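Local coordinates for DynE8 (Micromonospora chersina, PDB 4AMM), which is the acyltransferase domain of an iterative enediyne polyketide synthase, and probably selects and transfers the acyl units used in dynemicin biosynthesis, at residues P96-L101 and R168-L173; P284-L289 and V322-L327; W298-R303 and W314-P319; A306-G311 and R334-L339. One frame throughout, in Å; residues are numbered along the deposited sequence.

Contact 1: P96-L101 and R168-L173; sequences PLRVGL and RPVGAL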
loop_
_atom_site.group_PDB
_atom_site.type_symbol
_atom_site.label_atom_id
_atom_site.label_comp_id
_atom_site.label_asym_id
_atom_site.label_seq_id
_atom_site.Cartn_x
_atom_site.Cartn_y
_atom_site.Cartn_z
ATOM N N PRO A 96 5.378 -15.212 -15.116
ATOM C CA PRO A 96 4.907 -14.254 -14.108
ATOM C C PRO A 96 6.004 -13.391 -13.613
ATOM O O PRO A 96 7.210 -13.704 -13.777
ATOM C CB PRO A 96 4.369 -15.138 -13.015
ATOM C CG PRO A 96 5.225 -16.432 -13.142
ATOM C CD PRO A 96 5.248 -16.602 -14.636
ATOM N N LEU A 97 5.626 -12.202 -13.121
ATOM C CA LEU A 97 6.528 -11.333 -12.409
ATOM C C LEU A 97 6.421 -11.588 -10.904
ATOM O O LEU A 97 5.584 -12.354 -10.467
ATOM C CB LEU A 97 6.114 -9.873 -12.659
ATOM C CG LEU A 97 5.980 -9.552 -14.102
ATOM C CD1 LEU A 97 5.817 -8.074 -14.246
ATOM C CD2 LEU A 97 7.210 -9.873 -14.862
ATOM N N ARG A 98 7.303 -11.004 -10.134
ATOM C CA ARG A 98 7.267 -11.117 -8.668
ATOM C C ARG A 98 6.389 -9.981 -8.124
ATOM O O ARG A 98 6.668 -8.809 -8.435
ATOM C CB ARG A 98 8.652 -10.923 -8.100
ATOM C CG ARG A 98 9.513 -12.163 -8.408
ATOM C CD ARG A 98 10.981 -11.976 -7.908
ATOM N NE ARG A 98 11.025 -11.931 -6.476
ATOM C CZ ARG A 98 11.073 -12.995 -5.680
ATOM N NH1 ARG A 98 11.082 -14.231 -6.205
ATOM N NH2 ARG A 98 11.111 -12.879 -4.364
ATOM N N VAL A 99 5.355 -10.350 -7.346
ATOM C CA VAL A 99 4.413 -9.338 -6.784
ATOM C C VAL A 99 4.546 -9.353 -5.336
ATOM O O VAL A 99 4.485 -10.391 -4.680
ATOM C CB VAL A 99 2.951 -9.663 -7.210
ATOM C CG1 VAL A 99 2.009 -8.644 -6.550
ATOM C CG2 VAL A 99 2.804 -9.537 -8.732
ATOM N N GLY A 100 4.658 -8.127 -4.721
ATOM C CA GLY A 100 4.698 -8.008 -3.258
ATOM C C GLY A 100 3.466 -7.290 -2.776
ATOM O O GLY A 100 2.913 -6.501 -3.533
ATOM N N LEU A 101 3.058 -7.523 -1.542
ATOM C CA LEU A 101 1.956 -6.788 -0.922
ATOM C C LEU A 101 2.409 -5.701 0.033
ATOM O O LEU A 101 3.365 -5.838 0.755
ATOM C CB LEU A 101 1.009 -7.720 -0.165
ATOM C CG LEU A 101 0.530 -8.964 -0.943
ATOM C CD1 LEU A 101 -0.387 -9.753 -0.032
ATOM C CD2 LEU A 101 -0.219 -8.521 -2.176
ATOM N N ARG A 168 -0.853 -15.214 -5.487
ATOM C CA ARG A 168 0.459 -15.756 -5.052
ATOM C C ARG A 168 1.585 -14.699 -5.065
ATOM O O ARG A 168 2.505 -14.716 -5.844
ATOM C CB ARG A 168 0.863 -16.859 -5.999
ATOM C CG ARG A 168 -0.036 -18.108 -5.838
ATOM C CD ARG A 168 0.541 -19.318 -6.618
ATOM N NE ARG A 168 0.567 -18.964 -8.023
ATOM C CZ ARG A 168 1.317 -19.489 -8.981
ATOM N NH1 ARG A 168 2.188 -20.450 -8.709
ATOM N NH2 ARG A 168 1.179 -19.029 -10.222
ATOM N N PRO A 169 1.517 -13.756 -4.138
ATOM C CA PRO A 169 2.615 -12.784 -3.950
ATOM C C PRO A 169 3.837 -13.471 -3.347
ATOM O O PRO A 169 3.724 -14.549 -2.732
ATOM C CB PRO A 169 2.017 -11.746 -2.963
ATOM C CG PRO A 169 0.772 -12.258 -2.535
ATOM C CD PRO A 169 0.514 -13.670 -3.037
ATOM N N VAL A 170 4.970 -12.806 -3.503
ATOM C CA VAL A 170 6.250 -13.311 -2.952
ATOM C C VAL A 170 6.393 -12.965 -1.469
ATOM O O VAL A 170 7.255 -13.530 -0.785
ATOM C CB VAL A 170 7.477 -12.805 -3.750
ATOM C CG1 VAL A 170 7.446 -13.280 -5.231
ATOM C CG2 VAL A 170 7.625 -11.317 -3.704
ATOM N N GLY A 171 5.640 -11.962 -0.965
ATOM C CA GLY A 171 5.874 -11.564 0.432
ATOM C C GLY A 171 5.119 -10.276 0.619
ATOM O O GLY A 171 4.486 -9.797 -0.307
ATOM N N ALA A 172 5.173 -9.793 1.845
ATOM C CA ALA A 172 4.358 -8.594 2.215
ATOM C C ALA A 172 5.181 -7.794 3.176
ATOM O O ALA A 172 6.029 -8.252 3.882
ATOM C CB ALA A 172 3.080 -8.993 2.860
ATOM N N LEU A 173 4.788 -6.517 3.259
ATOM C CA LEU A 173 5.212 -5.666 4.395
ATOM C C LEU A 173 4.038 -4.820 4.812
ATOM O O LEU A 173 3.121 -4.541 4.016
ATOM C CB LEU A 173 6.385 -4.764 4.006
ATOM C CG LEU A 173 6.174 -3.659 3.043
ATOM C CD1 LEU A 173 5.491 -2.386 3.741
ATOM C CD2 LEU A 173 7.538 -3.248 2.402
HETATM O O HOH W 1 4.415 -13.090 -7.293
#
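Val99 O receives the backbone proton of Val170 N at 2.7 Å, nearly in line with the carbonyl bond (C=O...N angle 165°). It lies just ahead of the parallel pairing of Leu101 with Ala172. One step on, Leu101 N donates to Gly171 O at 3.0 Å. Leu101 O then accepts from Leu173 N at 3.0 Å and, on a longer CA-H...O contact, from Ala172 CA at 3.3 Å. Beside this pairing a water accepts from Val99 N at 2.9 Å and can also donate to Arg168 O, though other acceptors compete for its protons. These are neighbouring strands of the parallel sheet, 99-103 and 171-174. The chain passes from one to the other through helix 144-165, a beta-alpha-beta crossover. Strand 171-174 runs into Gly174 and Ser176 of a GxSxG sequence, consistent with the nucleophile elbow of this acyltransferase family. On the sheet face bearing Leu101 and Ala172, their CB atoms lie 3.9 Å apart. Leu101 carries its CG away from its own carbonyl carbon (chi1 -49°) and against the CB and CG of Pro169, where Leu101 CG meets Pro169 CG at 3.7 Å. Trp185 of helix 178-185 touches Leu101, Pro169 and Ala172. At the exposed end the Arg98 chain bends at chi3 (67°) and lays one guanidinium face on a methyl, with Val170 CG1 3.7 Å from Arg98 CZ, while Arg98 NE is held by Asp341 O.

Contact 2: P284-L289 and V322-L327; sequences PAAEAL and VLVRQL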
loop_
_atom_site.group_PDB
_atom_site.type_symbol
_atom_site.label_atom_id
_atom_site.label_comp_id
_atom_site.label_asym_id
_atom_site.label_seq_id
_atom_site.Cartn_x
_atom_site.Cartn_y
_atom_site.Cartn_z
ATOM N N PRO A 284 4.106 4.252 27.380
ATOM C CA PRO A 284 2.920 3.832 28.168
ATOM C C PRO A 284 1.951 3.011 27.335
ATOM O O PRO A 284 1.377 1.900 27.773
ATOM C CB PRO A 284 2.306 5.188 28.630
ATOM C CG PRO A 284 3.383 6.071 28.712
ATOM C CD PRO A 284 4.266 5.701 27.452
ATOM N N ALA A 285 1.678 3.422 26.087
ATOM C CA ALA A 285 0.823 2.682 25.164
ATOM C C ALA A 285 1.379 1.303 24.822
ATOM O O ALA A 285 0.598 0.327 24.727
ATOM C CB ALA A 285 0.588 3.464 23.891
ATOM N N ALA A 286 2.697 1.195 24.716
ATOM C CA ALA A 286 3.303 -0.100 24.439
ATOM C C ALA A 286 3.062 -1.084 25.556
ATOM O O ALA A 286 2.912 -2.286 25.305
ATOM C CB ALA A 286 4.824 0.111 24.180
ATOM N N GLU A 287 3.069 -0.618 26.803
ATOM C CA GLU A 287 2.736 -1.510 27.930
ATOM C C GLU A 287 1.325 -2.030 27.906
ATOM O O GLU A 287 1.048 -3.211 28.226
ATOM C CB GLU A 287 3.047 -0.747 29.229
ATOM C CG GLU A 287 2.853 -1.608 30.548
ATOM C CD GLU A 287 3.131 -0.825 31.878
ATOM O OE1 GLU A 287 2.991 0.422 31.925
ATOM O OE2 GLU A 287 3.479 -1.495 32.894
ATOM N N ALA A 288 0.379 -1.188 27.553
ATOM C CA ALA A 288 -0.981 -1.632 27.453
ATOM C C ALA A 288 -1.141 -2.620 26.267
ATOM O O ALA A 288 -1.787 -3.717 26.355
ATOM C CB ALA A 288 -1.959 -0.418 27.261
ATOM N N LEU A 289 -0.498 -2.346 25.137
ATOM C CA LEU A 289 -0.512 -3.260 24.022
ATOM C C LEU A 289 0.087 -4.588 24.423
ATOM O O LEU A 289 -0.441 -5.646 23.964
ATOM C CB LEU A 289 0.223 -2.649 22.839
ATOM C CG LEU A 289 0.154 -3.464 21.584
ATOM C CD1 LEU A 289 -1.289 -3.624 21.105
ATOM C CD2 LEU A 289 1.025 -2.888 20.536
ATOM N N VAL A 322 8.075 -7.794 19.370
ATOM C CA VAL A 322 8.260 -6.975 18.175
ATOM C C VAL A 322 7.143 -5.964 18.127
ATOM O O VAL A 322 7.423 -4.735 17.868
ATOM C CB VAL A 322 8.221 -7.835 16.893
ATOM C CG1 VAL A 322 8.271 -6.972 15.618
ATOM C CG2 VAL A 322 9.420 -8.730 16.789
ATOM N N LEU A 323 5.899 -6.325 18.387
ATOM C CA LEU A 323 4.766 -5.375 18.241
ATOM C C LEU A 323 4.815 -4.409 19.384
ATOM O O LEU A 323 4.260 -3.305 19.243
ATOM C CB LEU A 323 3.394 -6.133 18.103
ATOM C CG LEU A 323 3.363 -6.888 16.771
ATOM C CD1 LEU A 323 1.998 -7.557 16.618
ATOM C CD2 LEU A 323 3.640 -5.972 15.507
ATOM N N VAL A 324 5.428 -4.692 20.520
ATOM C CA VAL A 324 5.561 -3.718 21.613
ATOM C C VAL A 324 6.641 -2.739 21.253
ATOM O O VAL A 324 6.359 -1.494 21.328
ATOM C CB VAL A 324 5.850 -4.445 22.984
ATOM C CG1 VAL A 324 6.229 -3.463 23.994
ATOM C CG2 VAL A 324 4.553 -5.197 23.471
ATOM N N ARG A 325 7.849 -3.132 20.896
ATOM C CA ARG A 325 8.867 -2.166 20.501
ATOM C C ARG A 325 8.528 -1.439 19.214
ATOM O O ARG A 325 9.150 -0.396 18.954
ATOM C CB ARG A 325 10.276 -2.749 20.514
ATOM C CG ARG A 325 10.577 -3.664 19.393
ATOM C CD ARG A 325 12.103 -3.897 19.449
ATOM N NE ARG A 325 12.575 -4.868 18.438
ATOM C CZ ARG A 325 12.569 -6.187 18.583
ATOM N NH1 ARG A 325 12.174 -6.794 19.687
ATOM N NH2 ARG A 325 13.103 -6.916 17.581
ATOM N N GLN A 326 7.594 -1.930 18.422
ATOM C CA GLN A 326 7.094 -1.162 17.245
ATOM C C GLN A 326 6.647 0.199 17.685
ATOM O O GLN A 326 6.895 1.131 16.909
ATOM C CB GLN A 326 5.928 -1.845 16.644
ATOM C CG GLN A 326 5.365 -1.115 15.399
ATOM C CD GLN A 326 4.354 -1.888 14.630
ATOM O OE1 GLN A 326 3.352 -2.328 15.201
ATOM N NE2 GLN A 326 4.577 -2.090 13.347
ATOM N N LEU A 327 6.043 0.328 18.841
ATOM C CA LEU A 327 5.383 1.611 19.134
ATOM C C LEU A 327 6.378 2.686 19.507
ATOM O O LEU A 327 6.092 3.859 19.254
ATOM C CB LEU A 327 4.399 1.438 20.243
ATOM C CG LEU A 327 2.952 1.132 19.804
ATOM C CD1 LEU A 327 2.711 0.014 18.843
ATOM C CD2 LEU A 327 2.086 0.931 21.006
#
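Leu327 packs against Ala286 and Leu289 of helix 283-294, and its CB stands 4.2 Å from Ala286 CB. Beyond CG the two methyls part. Leu327 CD2 goes to the backbone of the opposite helix, 3.8 Å from Ala286 N, and also skirts the methyl of Ala285. Leu327 CD1 takes the other direction and meets Leu289 CD2 at 3.8 Å. A chi1 of -93°, well off a staggered value, accompanies this double reach. Leu289 holds its CG opposite its own backbone N (chi1 -174°), which extends the chain across the gap until Leu289 CD2 rests 3.5 Å from Leu323 O. One turn earlier, Ala286 CB is set against the backbone of the facing turn, 3.6 Å from Val324 O. Val324 answers with both methyls: CG1 and CG2 each approach Ala286 O, and Val324 CG1 also lies 3.8 Å from Ala286 CB. The small alanines are consistent with the 8.5 Å approach of the segment axes, which run antiparallel at 161°. The side chains meet through aliphatic carbons, some of which also lie on backbone atoms of the facing helix. Helix 191-206 lines a further side of the joint, with Leu197 and Arg201 touching Leu289, Arg201 touching Leu327, and Ala204 touching Ala288. Helix 319-328 is thus flanked by helices 283-294 and 191-206 just before the chain enters strand 331-332 at the edge of the mixed sheet.

Contact 3: W298-R303 and W314-P319; sequences WRRPER and WADEDP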
loop_
_atom_site.group_PDB
_atom_site.type_symbol
_atom_site.label_atom_id
_atom_site.label_comp_id
_atom_site.label_asym_id
_atom_site.label_seq_id
_atom_site.Cartn_x
_atom_site.Cartn_y
_atom_site.Cartn_z
ATOM N N TRP A 298 -0.721 -16.707 19.017
ATOM C CA TRP A 298 0.206 -16.487 17.877
ATOM C C TRP A 298 0.779 -17.716 17.246
ATOM O O TRP A 298 1.151 -18.674 17.998
ATOM C CB TRP A 298 1.425 -15.634 18.337
ATOM C CG TRP A 298 1.013 -14.236 18.758
ATOM C CD1 TRP A 298 0.781 -13.785 20.037
ATOM C CD2 TRP A 298 0.805 -13.122 17.895
ATOM N NE1 TRP A 298 0.396 -12.473 20.026
ATOM C CE2 TRP A 298 0.397 -12.042 18.720
ATOM C CE3 TRP A 298 0.849 -12.962 16.505
ATOM C CZ2 TRP A 298 0.106 -10.779 18.198
ATOM C CZ3 TRP A 298 0.528 -11.701 15.977
ATOM C CH2 TRP A 298 0.182 -10.624 16.819
ATOM N N ARG A 299 0.847 -17.756 15.916
ATOM C CA ARG A 299 1.573 -18.819 15.194
ATOM C C ARG A 299 2.728 -18.233 14.411
ATOM O O ARG A 299 2.728 -17.039 14.090
ATOM C CB ARG A 299 0.603 -19.552 14.242
ATOM C CG ARG A 299 -0.719 -20.005 14.906
ATOM C CD ARG A 299 -1.486 -21.079 14.140
ATOM N NE ARG A 299 -2.752 -21.386 14.827
ATOM C CZ ARG A 299 -3.694 -22.234 14.389
ATOM N NH1 ARG A 299 -3.525 -22.910 13.249
ATOM N NH2 ARG A 299 -4.804 -22.422 15.102
ATOM N N ARG A 300 3.688 -19.065 14.064
ATOM C CA ARG A 300 4.755 -18.682 13.210
ATOM C C ARG A 300 4.196 -18.252 11.841
ATOM O O ARG A 300 3.340 -18.947 11.312
ATOM C CB ARG A 300 5.653 -19.907 12.997
ATOM C CG ARG A 300 6.958 -19.548 12.334
ATOM C CD ARG A 300 8.020 -20.676 12.472
ATOM N NE ARG A 300 9.387 -20.227 12.161
ATOM C CZ ARG A 300 9.895 -20.131 10.928
ATOM N NH1 ARG A 300 9.144 -20.449 9.866
ATOM N NH2 ARG A 300 11.155 -19.717 10.750
ATOM N N PRO A 301 4.670 -17.105 11.299
ATOM C CA PRO A 301 4.238 -16.758 9.931
ATOM C C PRO A 301 4.663 -17.783 8.921
ATOM O O PRO A 301 5.800 -18.310 9.019
ATOM C CB PRO A 301 4.999 -15.458 9.634
ATOM C CG PRO A 301 5.236 -14.827 10.940
ATOM C CD PRO A 301 5.460 -16.021 11.912
ATOM N N GLU A 302 3.778 -18.062 7.959
ATOM C CA GLU A 302 3.999 -19.114 6.946
ATOM C C GLU A 302 4.371 -18.580 5.579
ATOM O O GLU A 302 4.656 -19.338 4.623
ATOM C CB GLU A 302 2.730 -19.978 6.808
ATOM C CG GLU A 302 2.124 -20.314 8.223
ATOM C CD GLU A 302 0.964 -21.350 8.242
ATOM O OE1 GLU A 302 -0.229 -20.976 8.022
ATOM O OE2 GLU A 302 1.256 -22.547 8.525
ATOM N N ARG A 303 4.345 -17.256 5.437
ATOM C CA ARG A 303 4.674 -16.549 4.180
ATOM C C ARG A 303 5.659 -15.391 4.571
ATOM O O ARG A 303 5.667 -14.974 5.759
ATOM C CB ARG A 303 3.418 -15.974 3.519
ATOM C CG ARG A 303 2.239 -16.944 3.465
ATOM C CD ARG A 303 1.158 -16.340 2.623
ATOM N NE ARG A 303 -0.094 -17.076 2.589
ATOM C CZ ARG A 303 -0.955 -17.072 1.556
ATOM N NH1 ARG A 303 -0.679 -16.424 0.413
ATOM N NH2 ARG A 303 -2.079 -17.778 1.640
ATOM N N TRP A 314 10.984 -11.364 8.778
ATOM C CA TRP A 314 10.522 -11.977 10.000
ATOM C C TRP A 314 11.105 -13.398 10.016
ATOM O O TRP A 314 10.998 -14.146 9.072
ATOM C CB TRP A 314 9.001 -12.001 9.948
ATOM C CG TRP A 314 8.420 -12.215 11.221
ATOM C CD1 TRP A 314 8.397 -13.441 11.868
ATOM C CD2 TRP A 314 7.747 -11.267 12.127
ATOM N NE1 TRP A 314 7.768 -13.315 13.075
ATOM C CE2 TRP A 314 7.414 -12.017 13.293
ATOM C CE3 TRP A 314 7.409 -9.903 12.108
ATOM C CZ2 TRP A 314 6.740 -11.480 14.347
ATOM C CZ3 TRP A 314 6.778 -9.371 13.175
ATOM C CH2 TRP A 314 6.464 -10.137 14.328
ATOM N N ALA A 315 11.747 -13.733 11.124
ATOM C CA ALA A 315 12.262 -15.115 11.232
ATOM C C ALA A 315 11.537 -15.758 12.440
ATOM O O ALA A 315 10.349 -16.048 12.353
ATOM C CB ALA A 315 13.772 -15.083 11.351
ATOM N N ASP A 316 12.238 -15.912 13.559
ATOM C CA ASP A 316 11.779 -16.681 14.723
ATOM C C ASP A 316 11.174 -15.801 15.803
ATOM O O ASP A 316 10.936 -16.246 16.926
ATOM C CB ASP A 316 13.010 -17.387 15.334
ATOM C CG ASP A 316 13.417 -18.660 14.592
ATOM O OD1 ASP A 316 12.570 -19.272 13.885
ATOM O OD2 ASP A 316 14.610 -19.055 14.740
ATOM N N GLU A 317 10.891 -14.559 15.432
ATOM C CA GLU A 317 10.636 -13.476 16.393
ATOM C C GLU A 317 9.514 -13.743 17.346
ATOM O O GLU A 317 8.519 -14.349 16.998
ATOM C CB GLU A 317 10.194 -12.227 15.602
ATOM C CG GLU A 317 10.810 -12.085 14.217
ATOM C CD GLU A 317 12.222 -11.677 14.347
ATOM O OE1 GLU A 317 12.535 -11.014 15.368
ATOM O OE2 GLU A 317 13.012 -12.034 13.461
ATOM N N ASP A 318 9.623 -13.200 18.553
ATOM C CA ASP A 318 8.487 -13.183 19.492
ATOM C C ASP A 318 7.588 -12.005 19.091
ATOM O O ASP A 318 8.019 -10.870 19.188
ATOM C CB ASP A 318 8.990 -13.008 20.929
ATOM C CG ASP A 318 7.880 -12.988 21.973
ATOM O OD1 ASP A 318 6.702 -12.667 21.671
ATOM O OD2 ASP A 318 8.192 -13.335 23.143
ATOM N N PRO A 319 6.391 -12.293 18.554
ATOM C CA PRO A 319 5.525 -11.220 18.008
ATOM C C PRO A 319 5.141 -10.226 19.102
ATOM O O PRO A 319 4.955 -9.052 18.779
ATOM C CB PRO A 319 4.290 -11.953 17.497
ATOM C CG PRO A 319 4.371 -13.311 18.328
ATOM C CD PRO A 319 5.749 -13.633 18.437
#
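Pro319 lies over one face of the Trp298 indole, with Pro319 CG 3.8 Å from the centroid of the five-membered ring in a CH-pi contact. Pro319 CB reaches the six-membered ring, 3.7 Å from Trp298 CE3. A second CH-pi pair swaps the roles of the segments: Pro301 CG stands 3.9 Å from the centroid of the Trp314 five-membered ring, 26° off the normal. At the solvent side the extended Arg300 chain brings Arg300 NH2 to Asp316 OD1 at 3.5 Å. This is a long, weak salt bridge made at the guanidinium edge, with guanidinium and carboxylate planes 62° apart. The loop between helix 283-294 and strand 305-306 thereby meets the loop leading into helix 319-328. Around this first shell, Trp298 NE1 donates to Ala293 O, which helps to fix the indole's rotation. Trp314, its CG opposite the backbone N (chi1 -163°), has Glu317 CG over the rim of its other face. Glu317 in turn holds the turn together, Glu317 OE2 accepting from Ala315 N at 3.2 Å through its anti lone pair. Asp318 is the N-cap of helix 319-328, and Pro319 is that helix's first residue. Leu183 of helix 178-185 touches both Pro301 and Trp314. Proline C-H groups on electron-rich indole faces are the close contacts here, whereas the long, exposed ion pair is probably weak.

Contact 4: A306-G311 and R334-L339; sequences ASTVTG and REALGL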
loop_
_atom_site.group_PDB
_atom_site.type_symbol
_atom_site.label_atom_id
_atom_site.label_comp_id
_atom_site.label_asym_id
_atom_site.label_seq_id
_atom_site.Cartn_x
_atom_site.Cartn_y
_atom_site.Cartn_z
ATOM N N ALA A 306 8.462 -8.736 5.425
ATOM C CA ALA A 306 9.588 -7.839 5.649
ATOM C C ALA A 306 9.120 -6.846 6.721
ATOM O O ALA A 306 8.165 -6.105 6.462
ATOM C CB ALA A 306 9.912 -7.106 4.345
ATOM N N SER A 307 9.703 -6.890 7.891
ATOM C CA SER A 307 9.224 -6.109 9.042
ATOM C C SER A 307 9.715 -4.666 8.915
ATOM O O SER A 307 10.865 -4.362 8.713
ATOM C CB SER A 307 9.813 -6.711 10.276
ATOM O OG SER A 307 9.408 -5.930 11.449
ATOM N N THR A 308 8.756 -3.773 9.175
ATOM C CA THR A 308 9.079 -2.345 9.373
ATOM C C THR A 308 9.390 -2.031 10.830
ATOM O O THR A 308 9.621 -0.862 11.183
ATOM C CB THR A 308 7.976 -1.395 8.875
ATOM O OG1 THR A 308 6.780 -1.511 9.634
ATOM C CG2 THR A 308 7.737 -1.622 7.380
ATOM N N VAL A 309 9.507 -3.057 11.667
ATOM C CA VAL A 309 10.043 -2.853 13.042
ATOM C C VAL A 309 11.535 -3.146 13.052
ATOM O O VAL A 309 12.351 -2.411 13.520
ATOM C CB VAL A 309 9.335 -3.760 14.070
ATOM C CG1 VAL A 309 9.822 -3.427 15.484
ATOM C CG2 VAL A 309 7.845 -3.579 14.000
ATOM N N THR A 310 11.893 -4.298 12.453
ATOM C CA THR A 310 13.308 -4.759 12.431
ATOM C C THR A 310 14.024 -4.404 11.182
ATOM O O THR A 310 15.272 -4.339 11.180
ATOM C CB THR A 310 13.406 -6.255 12.590
ATOM O OG1 THR A 310 12.788 -6.863 11.485
ATOM C CG2 THR A 310 12.685 -6.724 13.873
ATOM N N GLY A 311 13.311 -4.032 10.123
ATOM C CA GLY A 311 13.942 -3.804 8.837
ATOM C C GLY A 311 14.604 -5.059 8.253
ATOM O O GLY A 311 15.579 -4.944 7.457
ATOM N N ARG A 334 11.695 2.208 4.449
ATOM C CA ARG A 334 12.697 2.180 3.387
ATOM C C ARG A 334 13.415 0.851 3.399
ATOM O O ARG A 334 13.592 0.196 2.296
ATOM C CB ARG A 334 13.699 3.315 3.651
ATOM C CG ARG A 334 14.888 3.318 2.634
ATOM C CD ARG A 334 15.873 4.452 3.026
ATOM N NE ARG A 334 16.384 4.244 4.342
ATOM C CZ ARG A 334 17.374 3.423 4.689
ATOM N NH1 ARG A 334 18.076 2.784 3.713
ATOM N NH2 ARG A 334 17.778 3.276 5.944
ATOM N N GLU A 335 13.810 0.351 4.573
ATOM C CA GLU A 335 14.585 -0.897 4.620
ATOM C C GLU A 335 13.695 -2.047 4.274
ATOM O O GLU A 335 14.118 -2.980 3.460
ATOM C CB GLU A 335 15.227 -1.112 5.991
ATOM C CG GLU A 335 16.393 -0.170 6.225
ATOM C CD GLU A 335 16.682 0.010 7.746
ATOM O OE1 GLU A 335 15.850 0.554 8.527
ATOM O OE2 GLU A 335 17.807 -0.345 8.136
ATOM N N ALA A 336 12.486 -2.167 4.759
ATOM C CA ALA A 336 11.619 -3.266 4.485
ATOM C C ALA A 336 11.285 -3.301 2.990
ATOM O O ALA A 336 11.258 -4.364 2.379
ATOM C CB ALA A 336 10.316 -3.222 5.357
ATOM N N LEU A 337 11.034 -2.156 2.360
ATOM C CA LEU A 337 10.684 -2.111 0.974
ATOM C C LEU A 337 11.866 -2.565 0.146
ATOM O O LEU A 337 11.652 -3.290 -0.858
ATOM C CB LEU A 337 10.230 -0.674 0.575
ATOM C CG LEU A 337 9.830 -0.476 -0.865
ATOM C CD1 LEU A 337 8.582 -1.223 -1.208
ATOM C CD2 LEU A 337 9.697 1.079 -1.154
ATOM N N GLY A 338 13.047 -2.218 0.541
ATOM C CA GLY A 338 14.257 -2.624 -0.186
ATOM C C GLY A 338 14.401 -4.136 -0.090
ATOM O O GLY A 338 14.957 -4.738 -1.074
ATOM N N LEU A 339 13.936 -4.786 0.961
ATOM C CA LEU A 339 14.070 -6.255 1.072
ATOM C C LEU A 339 13.121 -6.924 0.138
ATOM O O LEU A 339 13.412 -8.049 -0.359
ATOM C CB LEU A 339 13.728 -6.713 2.496
ATOM C CG LEU A 339 14.797 -6.463 3.528
ATOM C CD1 LEU A 339 14.160 -6.905 4.849
ATOM C CD2 LEU A 339 16.066 -7.303 3.270
#
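Ala336 points its CB toward the 306-311 loop, where three groups meet it. Thr308 CG2 comes to 3.6 Å from Ala336 CB, Ser307 O approaches it equally closely, and Ala306 CB stands 4.0 Å away. Ala306 points back at the helix, its CB 3.6 Å from Ala336 O, so the two methyls meet at an angle rather than alongside. Leu339, one turn on, flanks them: its CB nears Ala306 and its CD1 lies 3.6 Å from Gly311 O. Gly311, with no side chain and a positive phi of 63°, lets the backbones close to 5.0 Å between Gly311 CA and Ala336 CA, beside Glu335 CB. With chi1 at 66°, Thr308 CG2 lies opposite its own carbonyl carbon and faces Ala336, while OG1 bonds to Gly174 O, beside the probable nucleophile elbow. Ser307, directed away from the helix, shapes the loop as an ST turn and ST motif: its OG accepts from Val309 N at 2.9 Å and from Thr310 N, and also bonds to Glu179. The loop's hydroxyls therefore serve the loop and its other neighbours, and helix 333-339 is met by methyls and carbonyl oxygens, so the attachment is probably held by van der Waals contact.

Contacts 1 and 4 join directly: Ala172 O probably accepts from Ala306 N at 2.9 Å, adding strand 305-306 to the parallel sheet, and Leu173 packs against helix 333-339. Contact 4 meets contact 2 through Val309, whose CG2 is 3.6 Å from Gln326 NE2. Contact 3 lies within the chain loop closed by contact 2 and touches it where Trp298 CH2 meets Leu323 CD1 at 3.6 Å. Contacts 3 and 4 adjoin in sequence. Contacts 1 and 2 remain apart, about 28 Å between centres. The probable nucleophile elbow at Gly174-Gly178 follows contact 1; contact 4 borders it through Thr308, while Gln326 of contact 2 reaches Ser176 O weakly.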